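Local coordinates for CdnC (Chryseobacterium gregarium DSM 19109, PDB 7MGV), which uses ATP to install omega-ester (macrolactone) rings in a ribosomally made precursor peptide, acting as an ATP-grasp ligase of graspetide biosynthesis, at residues 161-166 / 225-230; 231-236 / 306-311; 235-240 / 271-276; 243-248 / 276-281. All coordinates share one frame; numbering follows the deposited sequence.

Contact 1: residues 161-166 / 225-230; sequences KIPATC and QFQKKI. With ADP (adenosine-5'-diphosphate), chain F.
Pro-163 meets both the adenine of ADP and the segment that follows strand 224-228: its CG lies 3.6 Å from ADP N6, while its CB rests on Ile-230 CD1. A rigid, apolar ring suits a pocket wall for a flat base. Ala-164, whose small methyl leaves room for Lys-228 CB alongside, accepts the backbone bond Lys-228 N to Ala-164 O (2.9 Å). Strand 165-168, outermost within this chain in a five-stranded antiparallel sheet of the ATP-grasp fold, begins its run along 224-228 here; Thr-165 and Cys-166 also pair with a strand of the second subunit. Thr-165 and Gln-227 form a non-hydrogen-bonded pair with side chains lying abreast. The hydroxyl of Thr-165 donates to Pro-163 O (2.8 Å) and receives a weak bond from Gln-227 NE2 (3.3 Å). The other end of the amide, Gln-227 OE1, accepts a hydrogen bond from ADP N6 at 2.9 Å, with Lys-187 NZ as its second partner. The other N6 bond goes to Lys-228 O, and Ile-230 N donates to ADP N1 at 2.7 Å, nearly straight at 166°. Cys-166 makes the hydrogen-bonded pair with Phe-226, bonded in both directions, and Cys-166 O sits at the phenyl ring's edge, in its plane.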
# COMPACT_ATOMS: atom_id res chain seq x y z
N LYS A 161 10.49 -22.48 11.04
CA LYS A 161 9.94 -23.54 10.20
C LYS A 161 8.57 -23.12 9.71
O LYS A 161 7.73 -22.68 10.50
CB LYS A 161 9.86 -24.85 10.98
CG LYS A 161 11.19 -25.30 11.55
CD LYS A 161 12.24 -25.45 10.46
CE LYS A 161 13.60 -24.96 10.92
NZ LYS A 161 14.02 -25.63 12.17
N ILE A 162 8.35 -23.22 8.40
CA ILE A 162 7.06 -22.86 7.81
C ILE A 162 6.52 -24.09 7.09
O ILE A 162 7.31 -24.96 6.69
CB ILE A 162 7.20 -21.66 6.87
CG1 ILE A 162 8.05 -22.03 5.64
CG2 ILE A 162 7.79 -20.45 7.59
CD1 ILE A 162 7.93 -21.04 4.50
N PRO A 163 5.21 -24.21 6.92
CA PRO A 163 4.68 -25.37 6.19
C PRO A 163 5.07 -25.30 4.72
O PRO A 163 5.34 -24.23 4.17
CB PRO A 163 3.16 -25.25 6.36
CG PRO A 163 2.95 -24.22 7.43
CD PRO A 163 4.13 -23.32 7.37
N ALA A 164 5.13 -26.47 4.09
CA ALA A 164 5.21 -26.51 2.64
C ALA A 164 4.07 -25.70 2.05
O ALA A 164 2.93 -25.81 2.50
CB ALA A 164 5.17 -27.96 2.14
N THR A 165 4.39 -24.88 1.06
CA THR A 165 3.43 -23.90 0.56
C THR A 165 3.51 -23.82 -0.96
O THR A 165 4.59 -23.94 -1.54
CB THR A 165 3.70 -22.51 1.17
OG1 THR A 165 3.74 -22.63 2.60
CG2 THR A 165 2.60 -21.53 0.79
N CYS A 166 2.35 -23.63 -1.59
CA CYS A 166 2.26 -23.43 -3.03
C CYS A 166 1.15 -22.42 -3.29
O CYS A 166 -0.03 -22.74 -3.16
CB CYS A 166 1.98 -24.75 -3.77
SG CYS A 166 1.82 -24.58 -5.57
N GLN A 225 -3.83 -20.49 -2.08
CA GLN A 225 -2.64 -20.79 -1.30
C GLN A 225 -2.82 -22.17 -0.68
O GLN A 225 -3.64 -22.35 0.23
CB GLN A 225 -2.42 -19.72 -0.24
CG GLN A 225 -1.19 -19.89 0.62
CD GLN A 225 -0.98 -18.72 1.56
OE1 GLN A 225 -1.75 -17.77 1.56
NE2 GLN A 225 0.07 -18.79 2.36
N PHE A 226 -2.07 -23.15 -1.18
CA PHE A 226 -2.09 -24.51 -0.65
C PHE A 226 -0.95 -24.69 0.34
O PHE A 226 0.14 -24.13 0.17
CB PHE A 226 -1.97 -25.53 -1.78
CG PHE A 226 -3.10 -25.49 -2.76
CD1 PHE A 226 -3.07 -24.60 -3.83
CD2 PHE A 226 -4.19 -26.32 -2.61
CE1 PHE A 226 -4.11 -24.56 -4.73
CE2 PHE A 226 -5.24 -26.28 -3.52
CZ PHE A 226 -5.20 -25.40 -4.58
N GLN A 227 -1.20 -25.48 1.38
CA GLN A 227 -0.20 -25.69 2.42
C GLN A 227 -0.32 -27.10 2.97
O GLN A 227 -1.42 -27.63 3.10
CB GLN A 227 -0.36 -24.67 3.56
CG GLN A 227 0.64 -23.54 3.52
CD GLN A 227 0.54 -22.64 4.73
OE1 GLN A 227 -0.35 -22.81 5.57
NE2 GLN A 227 1.44 -21.68 4.83
N LYS A 228 0.82 -27.69 3.28
CA LYS A 228 0.82 -28.95 4.02
C LYS A 228 0.10 -28.76 5.34
O LYS A 228 0.34 -27.79 6.07
CB LYS A 228 2.25 -29.43 4.26
CG LYS A 228 2.35 -30.64 5.18
CD LYS A 228 2.78 -31.89 4.42
CE LYS A 228 2.73 -33.12 5.31
NZ LYS A 228 1.33 -33.45 5.70
N LYS A 229 -0.82 -29.68 5.65
CA LYS A 229 -1.58 -29.58 6.89
C LYS A 229 -0.70 -29.97 8.07
O LYS A 229 -0.21 -31.10 8.14
CB LYS A 229 -2.83 -30.46 6.85
CG LYS A 229 -3.72 -30.28 8.07
CD LYS A 229 -4.92 -31.21 8.04
CE LYS A 229 -4.73 -32.38 8.99
NZ LYS A 229 -5.64 -32.29 10.16
N ILE A 230 -0.49 -29.03 8.98
CA ILE A 230 0.23 -29.29 10.22
C ILE A 230 -0.77 -29.80 11.25
O ILE A 230 -1.74 -29.12 11.57
CB ILE A 230 0.95 -28.03 10.73
CG1 ILE A 230 1.67 -27.32 9.58
CG2 ILE A 230 1.92 -28.38 11.84
CD1 ILE A 230 2.70 -28.19 8.88
PB ADP F . -10.53 -18.14 11.69
O1B ADP F . -9.08 -17.77 11.49
O2B ADP F . -11.50 -17.02 11.36
O3B ADP F . -10.81 -18.87 12.99
PA ADP F . -9.83 -19.32 9.27
O1A ADP F . -9.47 -17.92 8.83
O2A ADP F . -10.39 -20.32 8.30
O3A ADP F . -10.79 -19.25 10.56
O5' ADP F . -8.54 -19.95 9.97
C5' ADP F . -7.63 -20.77 9.25
C4' ADP F . -7.31 -21.97 10.14
O4' ADP F . -6.57 -22.93 9.40
C3' ADP F . -6.49 -21.57 11.35
O3' ADP F . -7.23 -21.84 12.54
C2' ADP F . -5.26 -22.44 11.31
O2' ADP F . -5.08 -23.11 12.56
C1' ADP F . -5.51 -23.44 10.20
N9 ADP F . -4.29 -23.59 9.37
C8 ADP F . -3.70 -22.62 8.65
N7 ADP F . -2.60 -23.09 8.00
C5 ADP F . -2.49 -24.40 8.31
C6 ADP F . -1.56 -25.49 7.97
N6 ADP F . -0.50 -25.28 7.15
N1 ADP F . -1.80 -26.71 8.50
C2 ADP F . -2.85 -26.93 9.32
N3 ADP F . -3.73 -25.99 9.68
C4 ADP F . -3.61 -24.72 9.21

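Contact 2: residues 231-236 / 306-311; sequences EKKKEL and PEDEYY. With ADP (adenosine-5'-diphosphate), chain F.
Lys-233 and Asp-308 form the salt bridge of this contact. The ammonium NZ of Lys-233 stands 2.8 Å from Asp-308 OD1 and equally near OD2, so it straddles the carboxylate, although neither hydrogen bond is more than weak. The lysine gets there by full extension, with CG anti to the backbone N (chi1 172°) and the chain straight beyond it; a long, flexible residue suits a charge that must span the gap between two loops. Lys-234 NZ, 4.2 Å from Asp-308 OD1, is too far for a bridge but probably adds to the positive field around the aspartate. At the base of the extended lysine, its CB leans on Pro-306, whose CD also touches Glu-231 O at 3.3 Å; the compact ring packs against the backbone of Glu-231. Farther along, Leu-236 CD1 packs obliquely on Tyr-310 CE2 (3.5 Å), the side chains crossing at about a right angle.

What sets these groups in place is strand 297-304, which runs between the two segments. Lys-233 and Lys-234 both bond to Val-304 through their backbones. Toward the nucleotide, Glu-235 OE2 accepts a hydrogen bond from ADP O2' at 3.2 Å, with Lys-232 CE also against that hydroxyl. Lys-233 and Lys-234, both facing Val-304, make a classic beta bulge at the start of a strand that lines the ribose end of the ATP-grasp nucleotide site.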
# COMPACT_ATOMS: atom_id res chain seq x y z
N GLU A 231 -0.54 -31.02 11.75
CA GLU A 231 -1.37 -31.54 12.82
C GLU A 231 -1.18 -30.70 14.07
O GLU A 231 -0.05 -30.39 14.46
CB GLU A 231 -1.02 -33.01 13.10
CG GLU A 231 -2.22 -33.90 13.35
CD GLU A 231 -3.23 -33.85 12.21
OE1 GLU A 231 -2.99 -34.51 11.17
OE2 GLU A 231 -4.26 -33.16 12.35
N LYS A 232 -2.28 -30.32 14.70
CA LYS A 232 -2.25 -29.38 15.82
C LYS A 232 -2.09 -30.13 17.13
O LYS A 232 -3.00 -30.84 17.57
CB LYS A 232 -3.53 -28.53 15.85
CG LYS A 232 -3.65 -27.54 14.71
CD LYS A 232 -4.61 -26.42 15.08
CE LYS A 232 -5.40 -25.95 13.88
NZ LYS A 232 -6.82 -25.65 14.23
N LYS A 233 -0.92 -29.99 17.76
CA LYS A 233 -0.80 -30.30 19.17
C LYS A 233 -1.06 -29.07 20.03
O LYS A 233 -1.73 -29.16 21.06
CB LYS A 233 0.59 -30.88 19.49
CG LYS A 233 0.85 -31.05 20.98
CD LYS A 233 2.29 -31.41 21.27
CE LYS A 233 2.52 -31.55 22.77
NZ LYS A 233 3.88 -32.05 23.09
N LYS A 234 -0.55 -27.92 19.60
CA LYS A 234 -0.88 -26.64 20.22
C LYS A 234 -1.14 -25.61 19.13
O LYS A 234 -0.59 -25.69 18.03
CB LYS A 234 0.23 -26.13 21.15
CG LYS A 234 0.49 -26.98 22.38
CD LYS A 234 1.25 -26.17 23.43
CE LYS A 234 1.86 -27.06 24.49
NZ LYS A 234 3.11 -27.71 24.01
N GLU A 235 -1.96 -24.62 19.46
CA GLU A 235 -2.13 -23.43 18.63
C GLU A 235 -1.70 -22.21 19.43
O GLU A 235 -2.04 -22.09 20.61
CB GLU A 235 -3.58 -23.28 18.17
CG GLU A 235 -3.78 -22.18 17.13
CD GLU A 235 -5.11 -22.29 16.41
OE1 GLU A 235 -5.96 -23.10 16.85
OE2 GLU A 235 -5.31 -21.58 15.41
N LEU A 236 -0.94 -21.32 18.79
CA LEU A 236 -0.30 -20.21 19.49
C LEU A 236 -0.67 -18.88 18.84
O LEU A 236 -0.61 -18.74 17.61
CB LEU A 236 1.22 -20.36 19.49
CG LEU A 236 1.85 -21.58 20.15
CD1 LEU A 236 3.35 -21.60 19.91
CD2 LEU A 236 1.55 -21.59 21.63
N PRO A 306 2.58 -32.48 16.64
CA PRO A 306 2.82 -33.53 17.64
C PRO A 306 4.29 -33.78 17.92
O PRO A 306 4.64 -34.17 19.04
CB PRO A 306 2.15 -34.76 17.02
CG PRO A 306 1.08 -34.21 16.16
CD PRO A 306 1.63 -32.93 15.60
N GLU A 307 5.17 -33.55 16.95
CA GLU A 307 6.60 -33.67 17.15
C GLU A 307 7.21 -32.45 17.83
O GLU A 307 8.44 -32.32 17.85
CB GLU A 307 7.31 -33.94 15.82
CG GLU A 307 6.88 -35.23 15.13
CD GLU A 307 5.65 -35.05 14.25
OE1 GLU A 307 5.01 -33.98 14.33
OE2 GLU A 307 5.34 -35.97 13.47
N ASP A 308 6.38 -31.55 18.35
CA ASP A 308 6.81 -30.41 19.17
C ASP A 308 7.72 -29.46 18.39
O ASP A 308 8.60 -28.82 18.97
CB ASP A 308 7.50 -30.88 20.45
CG ASP A 308 6.51 -31.19 21.56
OD1 ASP A 308 5.75 -30.28 21.96
OD2 ASP A 308 6.49 -32.35 22.03
N GLU A 309 7.51 -29.34 17.08
CA GLU A 309 8.19 -28.33 16.29
C GLU A 309 7.24 -27.17 16.03
O GLU A 309 6.03 -27.37 15.86
CB GLU A 309 8.72 -28.89 14.97
CG GLU A 309 7.91 -30.04 14.40
CD GLU A 309 8.62 -30.72 13.25
OE1 GLU A 309 8.08 -31.71 12.72
OE2 GLU A 309 9.73 -30.27 12.88
N TYR A 310 7.79 -25.96 16.02
CA TYR A 310 7.00 -24.74 15.94
C TYR A 310 6.93 -24.27 14.49
O TYR A 310 7.97 -24.09 13.84
CB TYR A 310 7.60 -23.65 16.83
CG TYR A 310 7.40 -23.90 18.31
CD1 TYR A 310 8.03 -24.96 18.95
CD2 TYR A 310 6.58 -23.08 19.07
CE1 TYR A 310 7.84 -25.20 20.30
CE2 TYR A 310 6.39 -23.30 20.42
CZ TYR A 310 7.02 -24.36 21.03
OH TYR A 310 6.83 -24.59 22.38
N TYR A 311 5.72 -24.07 13.99
CA TYR A 311 5.48 -23.65 12.61
C TYR A 311 4.89 -22.25 12.62
O TYR A 311 3.83 -22.02 13.22
CB TYR A 311 4.53 -24.62 11.90
CG TYR A 311 5.17 -25.91 11.44
CD1 TYR A 311 5.38 -26.96 12.34
CD2 TYR A 311 5.55 -26.09 10.12
CE1 TYR A 311 5.96 -28.14 11.93
CE2 TYR A 311 6.13 -27.28 9.70
CZ TYR A 311 6.33 -28.30 10.61
OH TYR A 311 6.91 -29.47 10.20
PB ADP F . -10.53 -18.14 11.69
O1B ADP F . -9.08 -17.77 11.49
O2B ADP F . -11.50 -17.02 11.36
O3B ADP F . -10.81 -18.87 12.99
PA ADP F . -9.83 -19.32 9.27
O1A ADP F . -9.47 -17.92 8.83
O2A ADP F . -10.39 -20.32 8.30
O3A ADP F . -10.79 -19.25 10.56
O5' ADP F . -8.54 -19.95 9.97
C5' ADP F . -7.63 -20.77 9.25
C4' ADP F . -7.31 -21.97 10.14
O4' ADP F . -6.57 -22.93 9.40
C3' ADP F . -6.49 -21.57 11.35
O3' ADP F . -7.23 -21.84 12.54
C2' ADP F . -5.26 -22.44 11.31
O2' ADP F . -5.08 -23.11 12.56
C1' ADP F . -5.51 -23.44 10.20
N9 ADP F . -4.29 -23.59 9.37
C8 ADP F . -3.70 -22.62 8.65
N7 ADP F . -2.60 -23.09 8.00
C5 ADP F . -2.49 -24.40 8.31
C6 ADP F . -1.56 -25.49 7.97
N6 ADP F . -0.50 -25.28 7.15
N1 ADP F . -1.80 -26.71 8.50
C2 ADP F . -2.85 -26.93 9.32
N3 ADP F . -3.73 -25.99 9.68
C4 ADP F . -3.61 -24.72 9.21

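Contact 3: residues 235-240 / 271-276; sequences ELRITV and DKWIPT. With ADP (adenosine-5'-diphosphate), chain F.
The chain directions of 235-237 and 273-276 differ by 81°, and the nearest alpha carbons, those of Leu-236 and Trp-273, are 8.6 Å apart, so side chains rather than paired backbones bridge the gap. Trp-273 does most of this. Its broad indole reaches across to strand 234-241 and presents its six-membered ring to Arg-237, whose CG lies 3.6 Å from the ring centroid and 22° off the normal, a CH-pi contact over the face. The arginine chain then bends at chi2 and chi3, taking the guanidinium past the ring's rim, with Trp-273 CZ2 over one of its faces and the two planes 40° apart. Arginine suits this place because its aliphatic stem can lie on the ring while the charged end goes on to Asp-301 and Glu-235. The rim of the same ring serves Glu-235, since Glu-235 O approaches Trp-273 CZ3 to 3.2 Å at the ring's edge, near its plane, and Glu-235 CG touches Trp-273 CH2 at 3.6 Å. Within the strand, Arg-237 NH2 makes a weak, bent bond to Glu-235 OE2 (3.3 Å), part of an ion pair. Further from the ring, Leu-236 CD2 just meets Thr-276 CG2.

The salt bridge of Arg-237 NE to Asp-301 ties the arginine to strand 297-304, and Trp-273 meets the Trp-323 ring of helix 322-325 nearly perpendicularly. Strand 244-251 lies between 234-241 and 274-276 in the antiparallel sheet, and Trp-273 spans it, resting on Ile-250.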
# COMPACT_ATOMS: atom_id res chain seq x y z
N GLU A 235 -1.96 -24.62 19.46
CA GLU A 235 -2.13 -23.43 18.63
C GLU A 235 -1.70 -22.21 19.43
O GLU A 235 -2.04 -22.09 20.61
CB GLU A 235 -3.58 -23.28 18.17
CG GLU A 235 -3.78 -22.18 17.13
CD GLU A 235 -5.11 -22.29 16.41
OE1 GLU A 235 -5.96 -23.10 16.85
OE2 GLU A 235 -5.31 -21.58 15.41
N LEU A 236 -0.94 -21.32 18.79
CA LEU A 236 -0.30 -20.21 19.49
C LEU A 236 -0.67 -18.88 18.84
O LEU A 236 -0.61 -18.74 17.61
CB LEU A 236 1.22 -20.36 19.49
CG LEU A 236 1.85 -21.58 20.15
CD1 LEU A 236 3.35 -21.60 19.91
CD2 LEU A 236 1.55 -21.59 21.63
N ARG A 237 -1.03 -17.91 19.68
CA ARG A 237 -1.14 -16.51 19.29
C ARG A 237 -0.13 -15.71 20.09
O ARG A 237 -0.13 -15.76 21.32
CB ARG A 237 -2.55 -15.96 19.55
CG ARG A 237 -3.67 -16.76 18.91
CD ARG A 237 -4.03 -16.21 17.54
NE ARG A 237 -4.48 -17.27 16.63
CZ ARG A 237 -5.71 -17.38 16.15
NH1 ARG A 237 -6.64 -16.49 16.49
NH2 ARG A 237 -6.02 -18.37 15.33
N ILE A 238 0.73 -14.97 19.40
CA ILE A 238 1.79 -14.20 20.04
C ILE A 238 1.58 -12.73 19.70
O ILE A 238 1.71 -12.33 18.53
CB ILE A 238 3.18 -14.67 19.63
CG1 ILE A 238 3.34 -16.17 19.90
CG2 ILE A 238 4.25 -13.88 20.36
CD1 ILE A 238 4.50 -16.81 19.19
N THR A 239 1.26 -11.92 20.70
CA THR A 239 1.15 -10.48 20.55
C THR A 239 2.46 -9.85 20.99
O THR A 239 2.92 -10.07 22.11
CB THR A 239 -0.02 -9.92 21.37
OG1 THR A 239 -1.17 -10.76 21.20
CG2 THR A 239 -0.35 -8.51 20.93
N VAL A 240 3.06 -9.06 20.10
CA VAL A 240 4.33 -8.40 20.36
C VAL A 240 4.09 -6.90 20.34
O VAL A 240 3.62 -6.36 19.32
CB VAL A 240 5.41 -8.80 19.34
CG1 VAL A 240 6.78 -8.38 19.84
CG2 VAL A 240 5.36 -10.29 19.08
N ASP A 271 -11.61 -24.54 25.30
CA ASP A 271 -11.91 -23.61 24.23
C ASP A 271 -11.32 -22.22 24.47
O ASP A 271 -11.49 -21.34 23.62
CB ASP A 271 -13.42 -23.49 24.03
CG ASP A 271 -14.18 -23.40 25.34
OD1 ASP A 271 -14.11 -22.33 25.99
OD2 ASP A 271 -14.84 -24.39 25.71
N LYS A 272 -10.65 -22.01 25.59
CA LYS A 272 -10.12 -20.71 25.97
C LYS A 272 -8.60 -20.71 25.84
O LYS A 272 -7.93 -21.68 26.20
CB LYS A 272 -10.51 -20.35 27.40
CG LYS A 272 -12.01 -20.35 27.64
CD LYS A 272 -12.47 -19.04 28.27
CE LYS A 272 -13.98 -18.96 28.34
NZ LYS A 272 -14.48 -17.61 27.95
N TRP A 273 -8.06 -19.61 25.31
CA TRP A 273 -6.62 -19.43 25.27
C TRP A 273 -6.08 -19.24 26.68
O TRP A 273 -6.67 -18.52 27.49
CB TRP A 273 -6.26 -18.22 24.40
CG TRP A 273 -6.74 -18.35 23.00
CD1 TRP A 273 -7.96 -18.00 22.51
CD2 TRP A 273 -6.00 -18.89 21.89
NE1 TRP A 273 -8.03 -18.28 21.16
CE2 TRP A 273 -6.84 -18.82 20.76
CE3 TRP A 273 -4.71 -19.41 21.75
CZ2 TRP A 273 -6.43 -19.26 19.51
CZ3 TRP A 273 -4.31 -19.85 20.50
CH2 TRP A 273 -5.17 -19.77 19.39
N ILE A 274 -4.97 -19.89 26.97
CA ILE A 274 -4.32 -19.70 28.27
C ILE A 274 -2.95 -19.08 28.03
O ILE A 274 -2.27 -19.43 27.05
CB ILE A 274 -4.22 -21.02 29.05
CG1 ILE A 274 -3.31 -22.02 28.34
CG2 ILE A 274 -5.61 -21.62 29.27
CD1 ILE A 274 -2.81 -23.14 29.23
N PRO A 275 -2.52 -18.13 28.86
CA PRO A 275 -1.17 -17.59 28.72
C PRO A 275 -0.12 -18.69 28.88
O PRO A 275 -0.28 -19.62 29.67
CB PRO A 275 -1.07 -16.56 29.85
CG PRO A 275 -2.49 -16.18 30.13
CD PRO A 275 -3.30 -17.43 29.89
N THR A 276 0.95 -18.56 28.11
CA THR A 276 2.02 -19.55 28.10
C THR A 276 3.34 -18.83 27.87
O THR A 276 3.37 -17.62 27.65
CB THR A 276 1.76 -20.62 27.03
OG1 THR A 276 2.66 -21.72 27.22
CG2 THR A 276 1.96 -20.04 25.64
PB ADP F . -10.53 -18.14 11.69
O1B ADP F . -9.08 -17.77 11.49
O2B ADP F . -11.50 -17.02 11.36
O3B ADP F . -10.81 -18.87 12.99
PA ADP F . -9.83 -19.32 9.27
O1A ADP F . -9.47 -17.92 8.83
O2A ADP F . -10.39 -20.32 8.30
O3A ADP F . -10.79 -19.25 10.56
O5' ADP F . -8.54 -19.95 9.97
C5' ADP F . -7.63 -20.77 9.25
C4' ADP F . -7.31 -21.97 10.14
O4' ADP F . -6.57 -22.93 9.40
C3' ADP F . -6.49 -21.57 11.35
O3' ADP F . -7.23 -21.84 12.54
C2' ADP F . -5.26 -22.44 11.31
O2' ADP F . -5.08 -23.11 12.56
C1' ADP F . -5.51 -23.44 10.20
N9 ADP F . -4.29 -23.59 9.37
C8 ADP F . -3.70 -22.62 8.65
N7 ADP F . -2.60 -23.09 8.00
C5 ADP F . -2.49 -24.40 8.31
C6 ADP F . -1.56 -25.49 7.97
N6 ADP F . -0.50 -25.28 7.15
N1 ADP F . -1.80 -26.71 8.50
C2 ADP F . -2.85 -26.93 9.32
N3 ADP F . -3.73 -25.99 9.68
C4 ADP F . -3.61 -24.72 9.21

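Contact 4: residues 243-248 / 276-281; sequences RDVYAF and TELPQD
With CG of Leu-278 anti to its carbonyl carbon (chi1 -55°) and CG1 of Val-245 anti to its backbone N (chi1 178°), the two branched side chains meet at about a right angle, CD1 of Leu-278 lying 3.7 Å from CG1 of Val-245. The contact is at the edge of the five-stranded antiparallel sheet, where the short strand 274-276 lies beside strand 244-251 and the chain then leaves for helix 280-293, with Pro-279 at the N-cap position. Proline suits that place, since a residue there need give no backbone N-H to the helix.

Leu-278 is the apolar residue that turns back onto the sheet before the helix begins. Besides Val-245 it covers Ala-247, whose CB lies 3.6 Å from Leu-278 CG and 3.7 Å from CD2; the methyl group of alanine is short enough to let the leucine branch settle directly on the strand. Ile-238 of strand 234-241 adjoins both Val-245 and Leu-278, so the leucine joins the apolar layer between sheet and helix. Thr-276, beta-branched as strand residues often are, places CG2 against Ala-247 CB at 3.8 Å, while its OG1 is hydrogen-bonded to Glu-249 OE1. The backbones are linked by one hydrogen bond, Thr-276 N to Ala-247 O, at 2.9 Å and 160°.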
# COMPACT_ATOMS: atom_id res chain seq x y z
N ARG A 243 9.24 -4.85 22.49
CA ARG A 243 9.95 -6.06 22.89
C ARG A 243 9.18 -6.86 23.93
O ARG A 243 9.73 -7.81 24.50
CB ARG A 243 11.35 -5.72 23.39
CG ARG A 243 12.16 -4.87 22.41
CD ARG A 243 13.64 -4.88 22.74
NE ARG A 243 14.23 -6.21 22.62
CZ ARG A 243 14.64 -6.75 21.48
NH1 ARG A 243 14.53 -6.07 20.34
NH2 ARG A 243 15.17 -7.97 21.47
N ASP A 244 7.92 -6.51 24.19
CA ASP A 244 7.07 -7.25 25.11
C ASP A 244 6.35 -8.34 24.34
O ASP A 244 5.62 -8.06 23.38
CB ASP A 244 6.07 -6.33 25.80
CG ASP A 244 6.75 -5.28 26.67
OD1 ASP A 244 8.00 -5.29 26.75
OD2 ASP A 244 6.04 -4.45 27.27
N VAL A 245 6.54 -9.59 24.75
CA VAL A 245 6.00 -10.76 24.07
C VAL A 245 4.96 -11.41 24.97
O VAL A 245 5.26 -11.77 26.12
CB VAL A 245 7.11 -11.76 23.71
CG1 VAL A 245 6.53 -12.99 23.04
CG2 VAL A 245 8.16 -11.10 22.82
N TYR A 246 3.74 -11.56 24.46
CA TYR A 246 2.66 -12.22 25.17
C TYR A 246 2.21 -13.41 24.33
O TYR A 246 1.65 -13.23 23.24
CB TYR A 246 1.49 -11.26 25.42
CG TYR A 246 1.87 -10.02 26.20
CD1 TYR A 246 2.38 -8.90 25.55
CD2 TYR A 246 1.71 -9.96 27.58
CE1 TYR A 246 2.72 -7.76 26.25
CE2 TYR A 246 2.05 -8.82 28.29
CZ TYR A 246 2.55 -7.73 27.62
OH TYR A 246 2.89 -6.59 28.32
N ALA A 247 2.44 -14.62 24.83
CA ALA A 247 2.09 -15.84 24.12
C ALA A 247 0.88 -16.49 24.77
O ALA A 247 0.80 -16.60 26.00
CB ALA A 247 3.27 -16.82 24.10
N PHE A 248 -0.05 -16.95 23.94
CA PHE A 248 -1.24 -17.65 24.40
C PHE A 248 -1.39 -18.92 23.59
O PHE A 248 -1.08 -18.95 22.39
CB PHE A 248 -2.50 -16.78 24.25
CG PHE A 248 -2.40 -15.46 24.95
CD1 PHE A 248 -2.86 -15.32 26.25
CD2 PHE A 248 -1.85 -14.35 24.31
CE1 PHE A 248 -2.77 -14.10 26.90
CE2 PHE A 248 -1.76 -13.14 24.96
CZ PHE A 248 -2.22 -13.01 26.25
N THR A 276 0.95 -18.56 28.11
CA THR A 276 2.02 -19.55 28.10
C THR A 276 3.34 -18.83 27.87
O THR A 276 3.37 -17.62 27.65
CB THR A 276 1.76 -20.62 27.03
OG1 THR A 276 2.66 -21.72 27.22
CG2 THR A 276 1.96 -20.04 25.64
N GLU A 277 4.43 -19.59 27.92
CA GLU A 277 5.77 -19.04 27.74
C GLU A 277 6.45 -19.78 26.60
O GLU A 277 6.41 -21.02 26.54
CB GLU A 277 6.58 -19.15 29.03
CG GLU A 277 6.00 -18.33 30.17
CD GLU A 277 6.59 -18.69 31.51
OE1 GLU A 277 7.65 -19.35 31.54
OE2 GLU A 277 5.99 -18.33 32.55
N LEU A 278 7.08 -19.03 25.70
CA LEU A 278 7.72 -19.58 24.52
C LEU A 278 9.13 -20.05 24.85
O LEU A 278 9.79 -19.51 25.75
CB LEU A 278 7.79 -18.54 23.41
CG LEU A 278 6.49 -17.87 22.96
CD1 LEU A 278 6.78 -16.59 22.21
CD2 LEU A 278 5.67 -18.82 22.10
N PRO A 279 9.62 -21.06 24.13
CA PRO A 279 11.06 -21.34 24.14
C PRO A 279 11.83 -20.11 23.70
O PRO A 279 11.39 -19.36 22.82
CB PRO A 279 11.21 -22.50 23.15
CG PRO A 279 9.86 -23.15 23.14
CD PRO A 279 8.87 -22.05 23.33
N GLN A 280 12.99 -19.89 24.33
CA GLN A 280 13.71 -18.63 24.13
C GLN A 280 14.15 -18.44 22.69
O GLN A 280 14.25 -17.30 22.22
CB GLN A 280 14.90 -18.55 25.08
CG GLN A 280 14.61 -17.77 26.36
CD GLN A 280 15.40 -18.27 27.55
OE1 GLN A 280 16.30 -19.10 27.41
NE2 GLN A 280 15.07 -17.76 28.73
N ASP A 281 14.41 -19.53 21.96
CA ASP A 281 14.76 -19.40 20.55
C ASP A 281 13.58 -18.89 19.73
O ASP A 281 13.74 -18.03 18.86
CB ASP A 281 15.26 -20.74 20.01
CG ASP A 281 14.38 -21.90 20.41
OD1 ASP A 281 13.96 -21.96 21.59
OD2 ASP A 281 14.10 -22.77 19.55

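Overall arrangement
Followed from the N terminus, contact 1 closes first, bringing 225-230 back to 161-166 over a 58-residue loop that includes helix 171-181. The chain then passes directly into 231-236, where the wider loop of contact 2 opens. Contacts 2 and 3 both begin on strand 234-241 and share Glu-235 and Leu-236. Contact 4 opens before contact 3 has closed at 271-276, so these two cross, sharing Thr-276; contact 4 closes at 276-281, nested within contact 2, which closes last at 306-311. Contact 1 belongs to one antiparallel sheet and the other three to the second. Tyr-311 packs on Ile-230 and Pro-163, joining the two sheets beside ADP, which contacts 1, 2 and 3 all touch.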